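Long-range contacts in Glucose/sorbosone dehydrogenases (PDB 2G8S), which belongs to the glucose/sorbosone dehydrogenase family, folds as a six-bladed beta-propeller and carries a bound calcium ion: residues A22-P27 and L69-A74; R82-Y87 and V100-L105; N214-R219 and P271-M276. One frame throughout, in Å; residues are numbered along the deposited sequence.

Overall arrangement
The six blades of the propeller surround a central axis. Contact 1 joins the first strands of two blades, 20-25 and 68-73. Contact 2 lies within the second of these blades and pairs its next two strands. Their centres are about 9 Å apart and they touch: Val72 O meets Trp84 N at 2.8 Å, and Leu73 packs on Ile83. Contact 3 lies across the chain's centre and again bridges two blades. Its centre is about 21 Å from that of contact 1 and about 25 Å from that of contact 2. It is the contact near the metal, with the nearest atom of the Glu215 side chain about 5 Å from the calcium ion.

Contact 1 of 3, residues A22-P27 and L69-A74; sequences ALAFLP and LDVVLA
Ala22 lies beside Asp70 and Ala24 beside Val72 in two strands that run almost parallel. The axes of 22-25 and 69-73 differ by 9° in direction and approach to 5.8 Å. No direct hydrogen bond joins them. A water lies between two carbonyl oxygens and donates to both, at 2.7 Å to Leu23 O and 2.6 Å to Val71 O. Each acceptor is thereby satisfied without a sheet forming.

The side chains fill the seam. Val71 CG1 sits between its own backbone N and carbonyl carbon (chi1 54°), which places it 4.2 Å from both Ala22 CB and Ala24 CB. Leu73 lays both methyls along the other segment. CD2 rests 4.0 Å from Ala24 CB and also reaches Leu26 CD2. CD1 lies 3.3 Å from Phe25 O and meets Pro27 CD at 4.1 Å.

This is a joint between neighbouring propeller blades. Strands 20-25 and 68-73 are the first strands of their sheets, and such strands run side by side around the central axis. Each bonds to its own blade instead: Ala22 pairs with Thr35, and Val72 with Trp84. Leu69 and Asp70 together face Ser86 in a classic beta bulge.

Asp70 carries the polar end of the seam. Its OD1 comes within 3.2 Å of Ala22 CB and takes a weak hydrogen bond from Val71 N. Its OD2 accepts from Leu135 N and forms a salt bridge with Arg134, tying the strand to the start of the next blade.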
ATOM      1  N   ALA A  22       8.727   0.673  -0.027  1.00  6.76           N
ATOM      2  CA  ALA A  22       8.112   1.947   0.354  1.00  6.70           C
ATOM      3  C   ALA A  22       9.151   2.974   0.728  1.00  7.07           C
ATOM      4  O   ALA A  22      10.307   2.645   1.007  1.00  6.55           O
ATOM      5  CB  ALA A  22       7.141   1.753   1.515  1.00  7.20           C
ATOM      6  N   LEU A  23       8.723   4.232   0.732  1.00  7.63           N
ATOM      7  CA  LEU A  23       9.564   5.304   1.240  1.00  8.48           C
ATOM      8  C   LEU A  23       8.781   6.259   2.133  1.00  8.19           C
ATOM      9  O   LEU A  23       7.558   6.394   1.997  1.00  8.61           O
ATOM     10  CB  LEU A  23      10.233   6.065   0.096  1.00  9.54           C
ATOM     11  CG  LEU A  23       9.367   6.949  -0.800  1.00 10.75           C
ATOM     12  CD1 LEU A  23       9.162   8.340  -0.197  1.00 11.40           C
ATOM     13  CD2 LEU A  23       9.978   7.066  -2.190  1.00 12.35           C
ATOM     14  N   ALA A  24       9.501   6.918   3.032  1.00  8.27           N
ATOM     15  CA  ALA A  24       8.930   7.951   3.882  1.00  8.72           C
ATOM     16  C   ALA A  24       9.848   9.149   3.846  1.00  9.17           C
ATOM     17  O   ALA A  24      11.048   9.016   4.073  1.00  9.57           O
ATOM     18  CB  ALA A  24       8.762   7.442   5.312  1.00  9.00           C
ATOM     19  N   PHE A  25       9.293  10.317   3.558  1.00  9.17           N
ATOM     20  CA  PHE A  25      10.079  11.545   3.547  1.00  9.76           C
ATOM     21  C   PHE A  25      10.304  12.033   4.960  1.00 10.40           C
ATOM     22  O   PHE A  25       9.352  12.154   5.733  1.00 10.95           O
ATOM     23  CB  PHE A  25       9.357  12.650   2.767  1.00  9.76           C
ATOM     24  CG  PHE A  25       9.051  12.292   1.349  1.00  9.26           C
ATOM     25  CD1 PHE A  25      10.058  12.266   0.386  1.00  9.75           C
ATOM     26  CD2 PHE A  25       7.747  11.996   0.969  1.00  9.33           C
ATOM     27  CE1 PHE A  25       9.767  11.936  -0.948  1.00  8.19           C
ATOM     28  CE2 PHE A  25       7.449  11.664  -0.357  1.00 10.09           C
ATOM     29  CZ  PHE A  25       8.465  11.628  -1.308  1.00  9.66           C
ATOM     30  N   LEU A  26      11.560  12.315   5.294  1.00 10.79           N
ATOM     31  CA  LEU A  26      11.876  12.907   6.587  1.00 11.79           C
ATOM     32  C   LEU A  26      11.741  14.421   6.494  1.00 13.18           C
ATOM     33  O   LEU A  26      12.066  15.002   5.460  1.00 13.47           O
ATOM     34  CB  LEU A  26      13.292  12.527   7.021  1.00 11.03           C
ATOM     35  CG  LEU A  26      13.506  11.032   7.263  1.00 11.16           C
ATOM     36  CD1 LEU A  26      14.990  10.753   7.484  1.00 12.42           C
ATOM     37  CD2 LEU A  26      12.655  10.553   8.439  1.00 12.61           C
ATOM     38  N   PRO A  27      11.263  15.064   7.573  1.00 14.48           N
ATOM     39  CA  PRO A  27      11.076  16.519   7.526  1.00 16.06           C
ATOM     40  C   PRO A  27      12.389  17.292   7.453  1.00 17.36           C
ATOM     41  O   PRO A  27      13.472  16.721   7.642  1.00 16.93           O
ATOM     42  CB  PRO A  27      10.355  16.827   8.844  1.00 16.43           C
ATOM     43  CG  PRO A  27      10.691  15.699   9.749  1.00 16.19           C
ATOM     44  CD  PRO A  27      10.865  14.490   8.872  1.00 14.96           C
ATOM     45  N   LEU A  69       7.659  -4.373   4.599  1.00  6.04           N
ATOM     46  CA  LEU A  69       6.715  -3.734   3.687  1.00  5.97           C
ATOM     47  C   LEU A  69       6.676  -2.215   3.878  1.00  5.78           C
ATOM     48  O   LEU A  69       7.584  -1.532   3.414  1.00  6.28           O
ATOM     49  CB  LEU A  69       5.335  -4.409   3.765  1.00  5.75           C
ATOM     50  CG  LEU A  69       5.375  -5.928   3.471  1.00  6.52           C
ATOM     51  CD1 LEU A  69       4.020  -6.556   3.783  1.00  8.14           C
ATOM     52  CD2 LEU A  69       5.836  -6.260   2.047  1.00  7.76           C
ATOM     53  N   ASP A  70       5.657  -1.677   4.543  1.00  5.53           N
ATOM     54  CA  ASP A  70       5.517  -0.217   4.572  1.00  5.43           C
ATOM     55  C   ASP A  70       6.372   0.446   5.639  1.00  5.74           C
ATOM     56  O   ASP A  70       6.688  -0.161   6.662  1.00  6.17           O
ATOM     57  CB  ASP A  70       4.053   0.195   4.754  1.00  5.10           C
ATOM     58  CG  ASP A  70       3.686   1.430   3.938  1.00  5.74           C
ATOM     59  OD1 ASP A  70       4.597   2.090   3.389  1.00  6.40           O
ATOM     60  OD2 ASP A  70       2.478   1.720   3.830  1.00  6.30           O
ATOM     61  N   VAL A  71       6.737   1.705   5.390  1.00  5.58           N
ATOM     62  CA  VAL A  71       7.299   2.561   6.420  1.00  6.26           C
ATOM     63  C   VAL A  71       6.553   3.885   6.341  1.00  6.67           C
ATOM     64  O   VAL A  71       6.476   4.484   5.267  1.00  7.22           O
ATOM     65  CB  VAL A  71       8.831   2.775   6.254  1.00  6.47           C
ATOM     66  CG1 VAL A  71       9.201   3.289   4.856  1.00  6.93           C
ATOM     67  CG2 VAL A  71       9.344   3.730   7.316  1.00  6.61           C
ATOM     68  N   VAL A  72       5.982   4.315   7.463  1.00  7.22           N
ATOM     69  CA  VAL A  72       5.186   5.545   7.500  1.00  7.49           C
ATOM     70  C   VAL A  72       5.481   6.305   8.791  1.00  7.64           C
ATOM     71  O   VAL A  72       5.524   5.707   9.860  1.00  8.04           O
ATOM     72  CB  VAL A  72       3.649   5.245   7.399  1.00  7.74           C
ATOM     73  CG1 VAL A  72       2.833   6.539   7.429  1.00  8.53           C
ATOM     74  CG2 VAL A  72       3.328   4.429   6.143  1.00  8.79           C
ATOM     75  N   LEU A  73       5.671   7.617   8.699  1.00  8.32           N
ATOM     76  CA  LEU A  73       5.882   8.424   9.899  1.00  8.70           C
ATOM     77  C   LEU A  73       4.555   8.647  10.607  1.00  8.73           C
ATOM     78  O   LEU A  73       3.527   8.832   9.951  1.00  9.31           O
ATOM     79  CB  LEU A  73       6.507   9.778   9.551  1.00  9.52           C
ATOM     80  CG  LEU A  73       7.733   9.844   8.650  1.00 11.49           C
ATOM     81  CD1 LEU A  73       8.297  11.248   8.741  1.00 13.49           C
ATOM     82  CD2 LEU A  73       8.793   8.834   9.022  1.00 12.63           C
ATOM     83  N   ALA A  74       4.561   8.623  11.941  1.00  8.78           N
ATOM     84  CA  ALA A  74       3.358   8.984  12.700  1.00  9.03           C
ATOM     85  C   ALA A  74       2.998  10.447  12.414  1.00  9.67           C
ATOM     86  O   ALA A  74       3.879  11.249  12.087  1.00  9.88           O
ATOM     87  CB  ALA A  74       3.587   8.773  14.192  1.00  9.13           C
TER
HETATM   88  O   HOH W   1       5.538   6.390   3.795  1.00 11.52           O

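Contact 2 of 3, residues R82-Y87 and V100-L105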
ATOM      1  N   ARG A  82       8.019   8.964  16.037  1.00  8.46           N
ATOM      2  CA  ARG A  82       7.493   7.619  15.875  1.00  8.45           C
ATOM      3  C   ARG A  82       7.377   7.241  14.405  1.00  8.51           C
ATOM      4  O   ARG A  82       6.855   8.011  13.592  1.00  8.24           O
ATOM      5  CB  ARG A  82       6.152   7.493  16.586  1.00  9.09           C
ATOM      6  CG  ARG A  82       5.526   6.116  16.476  1.00  9.57           C
ATOM      7  CD  ARG A  82       4.198   6.096  17.177  1.00 10.91           C
ATOM      8  NE  ARG A  82       4.342   6.177  18.631  1.00 11.56           N
ATOM      9  CZ  ARG A  82       3.324   6.186  19.487  1.00 12.58           C
ATOM     10  NH1 ARG A  82       2.076   6.150  19.036  1.00 12.68           N
ATOM     11  NH2 ARG A  82       3.559   6.248  20.794  1.00 15.43           N
ATOM     12  N   ILE A  83       7.883   6.054  14.071  1.00  7.83           N
ATOM     13  CA  ILE A  83       7.708   5.499  12.733  1.00  8.54           C
ATOM     14  C   ILE A  83       7.039   4.137  12.829  1.00  7.73           C
ATOM     15  O   ILE A  83       7.284   3.380  13.773  1.00  7.76           O
ATOM     16  CB  ILE A  83       9.020   5.451  11.899  1.00  9.36           C
ATOM     17  CG1 ILE A  83       9.986   4.385  12.400  1.00 10.83           C
ATOM     18  CG2 ILE A  83       9.671   6.828  11.839  1.00 10.70           C
ATOM     19  CD1 ILE A  83      11.035   3.988  11.346  1.00 10.50           C
ATOM     20  N   TRP A  84       6.147   3.877  11.880  1.00  6.54           N
ATOM     21  CA  TRP A  84       5.405   2.625  11.808  1.00  6.20           C
ATOM     22  C   TRP A  84       5.937   1.761  10.676  1.00  6.17           C
ATOM     23  O   TRP A  84       6.292   2.274   9.607  1.00  6.84           O
ATOM     24  CB  TRP A  84       3.917   2.910  11.566  1.00  6.32           C
ATOM     25  CG  TRP A  84       3.189   3.477  12.751  1.00  6.53           C
ATOM     26  CD1 TRP A  84       3.328   4.732  13.297  1.00  6.68           C
ATOM     27  CD2 TRP A  84       2.207   2.802  13.545  1.00  5.79           C
ATOM     28  NE1 TRP A  84       2.487   4.873  14.384  1.00  7.26           N
ATOM     29  CE2 TRP A  84       1.785   3.704  14.556  1.00  6.98           C
ATOM     30  CE3 TRP A  84       1.633   1.520  13.495  1.00  6.60           C
ATOM     31  CZ2 TRP A  84       0.803   3.361  15.505  1.00  6.81           C
ATOM     32  CZ3 TRP A  84       0.672   1.175  14.440  1.00  7.55           C
ATOM     33  CH2 TRP A  84       0.263   2.093  15.430  1.00  7.08           C
ATOM     34  N   LEU A  85       5.986   0.449  10.905  1.00  5.73           N
ATOM     35  CA  LEU A  85       6.397  -0.506   9.872  1.00  5.80           C
ATOM     36  C   LEU A  85       5.382  -1.636   9.777  1.00  5.76           C
ATOM     37  O   LEU A  85       4.778  -2.034  10.785  1.00  6.32           O
ATOM     38  CB  LEU A  85       7.768  -1.125  10.183  1.00  6.07           C
ATOM     39  CG  LEU A  85       8.974  -0.189  10.342  1.00  6.58           C
ATOM     40  CD1 LEU A  85      10.194  -0.923  10.902  1.00  7.64           C
ATOM     41  CD2 LEU A  85       9.325   0.453   8.997  1.00  8.46           C
ATOM     42  N   SER A  86       5.194  -2.154   8.566  1.00  5.67           N
ATOM     43  CA  SER A  86       4.463  -3.397   8.398  1.00  5.49           C
ATOM     44  C   SER A  86       5.370  -4.434   7.747  1.00  5.61           C
ATOM     45  O   SER A  86       6.326  -4.099   7.054  1.00  6.07           O
ATOM     46  CB  SER A  86       3.201  -3.188   7.557  1.00  5.16           C
ATOM     47  OG  SER A  86       3.514  -2.817   6.223  1.00  5.51           O
ATOM     48  N   TYR A  87       5.069  -5.702   7.985  1.00  5.60           N
ATOM     49  CA  TYR A  87       5.936  -6.784   7.523  1.00  6.02           C
ATOM     50  C   TYR A  87       5.168  -8.094   7.566  1.00  6.63           C
ATOM     51  O   TYR A  87       4.124  -8.171   8.199  1.00  6.54           O
ATOM     52  CB  TYR A  87       7.208  -6.868   8.396  1.00  6.44           C
ATOM     53  CG  TYR A  87       6.968  -7.137   9.874  1.00  6.51           C
ATOM     54  CD1 TYR A  87       7.183  -8.412  10.407  1.00  7.28           C
ATOM     55  CD2 TYR A  87       6.567  -6.114  10.750  1.00  7.21           C
ATOM     56  CE1 TYR A  87       6.976  -8.673  11.765  1.00  6.52           C
ATOM     57  CE2 TYR A  87       6.360  -6.371  12.119  1.00  7.90           C
ATOM     58  CZ  TYR A  87       6.561  -7.655  12.607  1.00  7.56           C
ATOM     59  OH  TYR A  87       6.369  -7.931  13.944  1.00  9.35           O
ATOM     60  N   VAL A 100       2.066  -5.341  12.149  1.00  5.19           N
ATOM     61  CA  VAL A 100       2.198  -3.885  12.113  1.00  5.11           C
ATOM     62  C   VAL A 100       2.651  -3.398  13.476  1.00  5.83           C
ATOM     63  O   VAL A 100       2.094  -3.801  14.500  1.00  6.57           O
ATOM     64  CB  VAL A 100       0.851  -3.212  11.757  1.00  4.81           C
ATOM     65  CG1 VAL A 100       0.968  -1.678  11.792  1.00  5.31           C
ATOM     66  CG2 VAL A 100       0.354  -3.679  10.379  1.00  4.94           C
ATOM     67  N   GLY A 101       3.656  -2.529  13.481  1.00  5.49           N
ATOM     68  CA  GLY A 101       4.158  -1.985  14.745  1.00  6.01           C
ATOM     69  C   GLY A 101       4.810  -0.637  14.567  1.00  6.09           C
ATOM     70  O   GLY A 101       4.860  -0.096  13.461  1.00  6.08           O
ATOM     71  N   TYR A 102       5.321  -0.099  15.667  1.00  6.37           N
ATOM     72  CA  TYR A 102       6.004   1.182  15.622  1.00  6.65           C
ATOM     73  C   TYR A 102       7.156   1.244  16.604  1.00  7.10           C
ATOM     74  O   TYR A 102       7.188   0.501  17.585  1.00  7.04           O
ATOM     75  CB  TYR A 102       5.042   2.344  15.883  1.00  7.31           C
ATOM     76  CG  TYR A 102       4.448   2.406  17.277  1.00  7.49           C
ATOM     77  CD1 TYR A 102       5.157   2.954  18.352  1.00  7.52           C
ATOM     78  CD2 TYR A 102       3.158   1.952  17.514  1.00  8.23           C
ATOM     79  CE1 TYR A 102       4.581   3.028  19.637  1.00  8.67           C
ATOM     80  CE2 TYR A 102       2.576   2.019  18.793  1.00  9.24           C
ATOM     81  CZ  TYR A 102       3.299   2.557  19.846  1.00  9.38           C
ATOM     82  OH  TYR A 102       2.740   2.623  21.104  1.00 11.12           O
ATOM     83  N   GLY A 103       8.100   2.128  16.310  1.00  7.27           N
ATOM     84  CA  GLY A 103       9.194   2.441  17.222  1.00  7.40           C
ATOM     85  C   GLY A 103       9.575   3.888  17.037  1.00  7.60           C
ATOM     86  O   GLY A 103       8.920   4.608  16.284  1.00  8.38           O
ATOM     87  N   ARG A 104      10.637   4.309  17.713  1.00  7.40           N
ATOM     88  CA  ARG A 104      11.067   5.698  17.641  1.00  7.90           C
ATOM     89  C   ARG A 104      12.334   5.804  16.816  1.00  8.01           C
ATOM     90  O   ARG A 104      13.307   5.098  17.068  1.00  8.57           O
ATOM     91  CB  ARG A 104      11.296   6.267  19.050  1.00  7.75           C
ATOM     92  CG  ARG A 104      11.521   7.775  19.065  1.00  9.09           C
ATOM     93  CD  ARG A 104      11.890   8.293  20.450  1.00  9.48           C
ATOM     94  NE  ARG A 104      12.068   9.753  20.466  1.00 12.22           N
ATOM     95  CZ  ARG A 104      13.215  10.377  20.204  1.00 12.33           C
ATOM     96  NH1 ARG A 104      14.305   9.683  19.889  1.00 12.46           N
ATOM     97  NH2 ARG A 104      13.276  11.710  20.245  1.00 13.94           N
ATOM     98  N   LEU A 105      12.329   6.686  15.820  1.00  7.88           N
ATOM     99  CA  LEU A 105      13.521   6.908  15.010  1.00  9.05           C
ATOM    100  C   LEU A 105      14.501   7.811  15.761  1.00  9.35           C
ATOM    101  O   LEU A 105      14.146   8.924  16.170  1.00  9.53           O
ATOM    102  CB  LEU A 105      13.127   7.540  13.669  1.00  7.98           C
ATOM    103  CG  LEU A 105      14.226   7.731  12.612  1.00  9.22           C
ATOM    104  CD1 LEU A 105      14.825   6.415  12.136  1.00 10.12           C
ATOM    105  CD2 LEU A 105      13.703   8.552  11.442  1.00  9.89           C
TER
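The guanidinium of Arg82 lies over one face of the Tyr102 ring, with the two planes 23° apart. The contact is both a stack and a cation-pi interaction, with Arg82 CZ 3.9 Å from the centroid of the Tyr102 ring. Arg82 CD sits over the same face and adds a CH-pi contact. Trp84 has Tyr102 CB over one face, 3.6 Å from the centroid of the Trp84 five-membered ring. Val100 CG1 lies at the edge of the indole, near its plane, 3.7 Å from Trp84 CE3. The Trp84 and Tyr102 rings themselves meet obliquely, at 45°, with Trp84 CZ2 3.4 Å from Tyr102 CD2.

A bend at chi3 (-70°) in an otherwise extended chain brings the Arg82 guanidinium onto the tyrosine. Outside partners hold the polar ends: Arg82 NH1 bonds to Gln172 OE1, and Tyr102 OH to Arg116 NH1. Trp84 also meets Phe137 of the next blade edge-to-face.

Strands 82-90 and 96-105 form a beta hairpin, the second and third strands of a propeller blade. Four backbone hydrogen bonds join the two segments. Ile83 N donates to Gly103 O at 2.8 Å, and Gly103 N donates back to Ile83 O. Leu85 and Gly101 make the same reciprocal pair, with Gly101 N 3.0 Å from Leu85 O. Between these hydrogen-bonded pairs, Trp84 and Tyr102 form a non-hydrogen-bonded pair, and their side chains lie side by side on one face of the sheet.

The face that carries Ile83 and Leu85 is different. Their cross-strand partners are glycines, so no side chain answers them there. Ile83 CG2 instead packs diagonally on Leu105 CB at 4.0 Å, and strand 68-73 supplies Leu73 and Val71 against Ile83 and Leu85.

Contact 3 of 3, residues N214-R219 and P271-M276; sequences NEHGPR and PAVSGM. With EDO (1,2-ethanediol), chain E.
Asn214 and His216 reach from strand 214-216 to the backbone of strand 273-276, which runs roughly antiparallel to it (157°) at an axis separation of 6.5 Å. No backbone-to-backbone hydrogen bond joins the segments; the bonds come from side chains.

Asn214 ND2 donates to Ser274 O at 2.8 Å. The bond is nearly straight (176°), and it lies in both the amide plane and the carbonyl plane. Asn214 OD1 accepts from Gly201 N, so both ends of the amide are fixed. The amide also passes alongside Val273, with Asn214 OD1 3.5 Å from Val273 CG2.

His216 turns an edge to the second strand. Its NE2 makes a weak, bent hydrogen bond to Val273 O at 2.6 Å (125°). Ala272 CB sits over one face of the ring, toward its rim, in a CH-pi contact, 4.2 Å from the centroid of the His216 ring.

Glu215 points away from this seam. Its OE1 accepts from Arg197 N and from 1,2-ethanediol, whose O1 is 2.7 Å from Glu215 OE1. Its backbone pairs with that of Glu223, a calcium ligand.

The contact joins two propeller blades. Strand 210-216 is second in its blade, beside the first strand 198-205, whereas 273-279 is the first strand of the next blade. Behind it, Ile293 of strand 290-295 packs against Asn214, Val273 and Met276.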
ATOM      1  N   ASN A 214      -6.251   0.703  -3.912  1.00  5.04           N
ATOM      2  CA  ASN A 214      -6.289  -0.136  -5.097  1.00  4.87           C
ATOM      3  C   ASN A 214      -5.964  -1.579  -4.755  1.00  5.31           C
ATOM      4  O   ASN A 214      -5.470  -1.887  -3.657  1.00  5.38           O
ATOM      5  CB  ASN A 214      -5.410   0.426  -6.239  1.00  4.96           C
ATOM      6  CG  ASN A 214      -3.920   0.269  -5.983  1.00  4.53           C
ATOM      7  OD1 ASN A 214      -3.460  -0.744  -5.445  1.00  6.08           O
ATOM      8  ND2 ASN A 214      -3.153   1.253  -6.421  1.00  5.57           N
ATOM      9  N   GLU A 215      -6.285  -2.471  -5.679  1.00  5.71           N
ATOM     10  CA  GLU A 215      -6.048  -3.891  -5.438  1.00  6.71           C
ATOM     11  C   GLU A 215      -5.807  -4.667  -6.714  1.00  6.35           C
ATOM     12  O   GLU A 215      -6.316  -4.302  -7.784  1.00  6.56           O
ATOM     13  CB  GLU A 215      -7.173  -4.537  -4.614  1.00  8.16           C
ATOM     14  CG  GLU A 215      -8.555  -4.407  -5.172  1.00  9.29           C
ATOM     15  CD  GLU A 215      -9.592  -5.030  -4.237  1.00  8.54           C
ATOM     16  OE1 GLU A 215      -9.574  -6.270  -4.102  1.00 10.13           O
ATOM     17  OE2 GLU A 215     -10.404  -4.277  -3.645  1.00  9.21           O
ATOM     18  N   HIS A 216      -5.026  -5.738  -6.590  1.00  6.02           N
ATOM     19  CA  HIS A 216      -4.811  -6.651  -7.699  1.00  6.28           C
ATOM     20  C   HIS A 216      -5.994  -7.579  -7.876  1.00  6.32           C
ATOM     21  O   HIS A 216      -6.462  -8.200  -6.916  1.00  6.16           O
ATOM     22  CB  HIS A 216      -3.584  -7.523  -7.456  1.00  6.15           C
ATOM     23  CG  HIS A 216      -2.293  -6.786  -7.555  1.00  6.38           C
ATOM     24  ND1 HIS A 216      -1.077  -7.378  -7.288  1.00  8.10           N
ATOM     25  CD2 HIS A 216      -2.025  -5.499  -7.870  1.00  5.72           C
ATOM     26  CE1 HIS A 216      -0.114  -6.487  -7.449  1.00  7.73           C
ATOM     27  NE2 HIS A 216      -0.664  -5.339  -7.803  1.00  6.46           N
ATOM     28  N   GLY A 217      -6.451  -7.695  -9.115  1.00  6.83           N
ATOM     29  CA  GLY A 217      -7.366  -8.760  -9.495  1.00  7.11           C
ATOM     30  C   GLY A 217      -6.558  -9.996  -9.859  1.00  8.03           C
ATOM     31  O   GLY A 217      -5.323  -9.952  -9.862  1.00  8.42           O
ATOM     32  N   PRO A 218      -7.252 -11.112 -10.134  1.00  8.36           N
ATOM     33  CA  PRO A 218      -6.631 -12.361 -10.586  1.00  9.39           C
ATOM     34  C   PRO A 218      -6.164 -12.186 -12.039  1.00  9.59           C
ATOM     35  O   PRO A 218      -5.231 -11.416 -12.282  1.00 10.64           O
ATOM     36  CB  PRO A 218      -7.755 -13.388 -10.415  1.00  9.43           C
ATOM     37  CG  PRO A 218      -9.039 -12.580 -10.568  1.00  9.09           C
ATOM     38  CD  PRO A 218      -8.716 -11.226  -9.972  1.00  8.24           C
ATOM     39  N   ARG A 219      -6.787 -12.865 -12.997  1.00 10.08           N
ATOM     40  CA  ARG A 219      -6.512 -12.584 -14.397  0.90 10.35           C
ATOM     41  C   ARG A 219      -7.427 -11.427 -14.796  1.00  9.98           C
ATOM     42  O   ARG A 219      -8.607 -11.624 -15.132  1.00 10.15           O
ATOM     43  CB  ARG A 219      -6.742 -13.826 -15.263  0.90 10.87           C
ATOM     44  CG  ARG A 219      -6.503 -13.601 -16.756  0.90 12.07           C
ATOM     45  CD  ARG A 219      -6.432 -14.925 -17.493  0.90 13.54           C
ATOM     46  NE  ARG A 219      -6.454 -14.751 -18.945  0.90 15.74           N
ATOM     47  CZ  ARG A 219      -6.277 -15.744 -19.815  0.90 15.83           C
ATOM     48  NH1 ARG A 219      -6.064 -16.985 -19.383  0.90 15.59           N
ATOM     49  NH2 ARG A 219      -6.314 -15.496 -21.118  0.90 16.77           N
ATOM     50  N   PRO A 271      -2.931  -3.976 -14.871  1.00  8.83           N
ATOM     51  CA  PRO A 271      -1.575  -3.424 -14.808  1.00  7.84           C
ATOM     52  C   PRO A 271      -0.742  -4.021 -13.666  1.00  7.22           C
ATOM     53  O   PRO A 271       0.486  -3.872 -13.669  1.00  7.32           O
ATOM     54  CB  PRO A 271      -1.817  -1.935 -14.511  1.00  7.85           C
ATOM     55  CG  PRO A 271      -3.273  -1.687 -14.793  1.00  8.74           C
ATOM     56  CD  PRO A 271      -3.944  -2.979 -14.478  1.00  8.48           C
ATOM     57  N   ALA A 272      -1.420  -4.688 -12.722  1.00  6.58           N
ATOM     58  CA  ALA A 272      -0.885  -5.056 -11.398  1.00  6.43           C
ATOM     59  C   ALA A 272      -0.504  -3.771 -10.665  1.00  6.27           C
ATOM     60  O   ALA A 272       0.674  -3.475 -10.394  1.00  6.31           O
ATOM     61  CB  ALA A 272       0.287  -6.053 -11.495  1.00  6.29           C
ATOM     62  N   VAL A 273      -1.554  -3.012 -10.360  1.00  5.74           N
ATOM     63  CA  VAL A 273      -1.435  -1.686  -9.767  1.00  5.82           C
ATOM     64  C   VAL A 273      -0.706  -1.741  -8.427  1.00  6.03           C
ATOM     65  O   VAL A 273      -0.842  -2.711  -7.669  1.00  6.35           O
ATOM     66  CB  VAL A 273      -2.828  -1.018  -9.590  1.00  5.86           C
ATOM     67  CG1 VAL A 273      -3.441  -0.700 -10.954  1.00  7.20           C
ATOM     68  CG2 VAL A 273      -3.776  -1.894  -8.759  1.00  6.84           C
ATOM     69  N   SER A 274       0.070  -0.700  -8.144  1.00  5.52           N
ATOM     70  CA  SER A 274       0.883  -0.678  -6.929  1.00  5.59           C
ATOM     71  C   SER A 274       0.739   0.669  -6.187  1.00  5.87           C
ATOM     72  O   SER A 274      -0.361   1.197  -6.078  1.00  6.92           O
ATOM     73  CB  SER A 274       2.333  -1.037  -7.263  1.00  5.70           C
ATOM     74  OG  SER A 274       2.871  -0.101  -8.177  1.00  6.33           O
ATOM     75  N   GLY A 275       1.821   1.209  -5.654  1.00  6.47           N
ATOM     76  CA  GLY A 275       1.740   2.465  -4.915  1.00  6.45           C
ATOM     77  C   GLY A 275       1.107   3.585  -5.721  1.00  6.74           C
ATOM     78  O   GLY A 275       1.334   3.672  -6.935  1.00  6.92           O
HETATM   79  N   MSE A 276       0.322   4.425  -5.036  1.00  7.03           N
HETATM   80  CA  MSE A 276      -0.457   5.526  -5.633  0.70  8.02           C
HETATM   81  C   MSE A 276      -0.176   6.842  -4.935  1.00  7.28           C
HETATM   82  O   MSE A 276       0.029   6.862  -3.717  1.00  7.54           O
HETATM   83  CB  MSE A 276      -1.946   5.325  -5.398  0.70  8.71           C
HETATM   84  CG  MSE A 276      -2.557   4.105  -5.909  0.70 10.80           C
HETATM   85 SE   MSE A 276      -4.356   4.556  -5.958  0.45 10.29          SE
HETATM   86  CE  MSE A 276      -4.860   4.446  -4.097  0.70  8.27           C
TER
HETATM   87  C1  EDO E3002     -10.279  -7.584  -6.840  1.00 10.05           C
HETATM   88  O1  EDO E3002     -11.097  -7.808  -5.677  1.00  9.94           O
HETATM   89  C2  EDO E3002     -10.578  -8.676  -7.866  1.00 10.27           C
HETATM   90  O2  EDO E3002     -11.982  -8.729  -8.104  1.00  7.84           O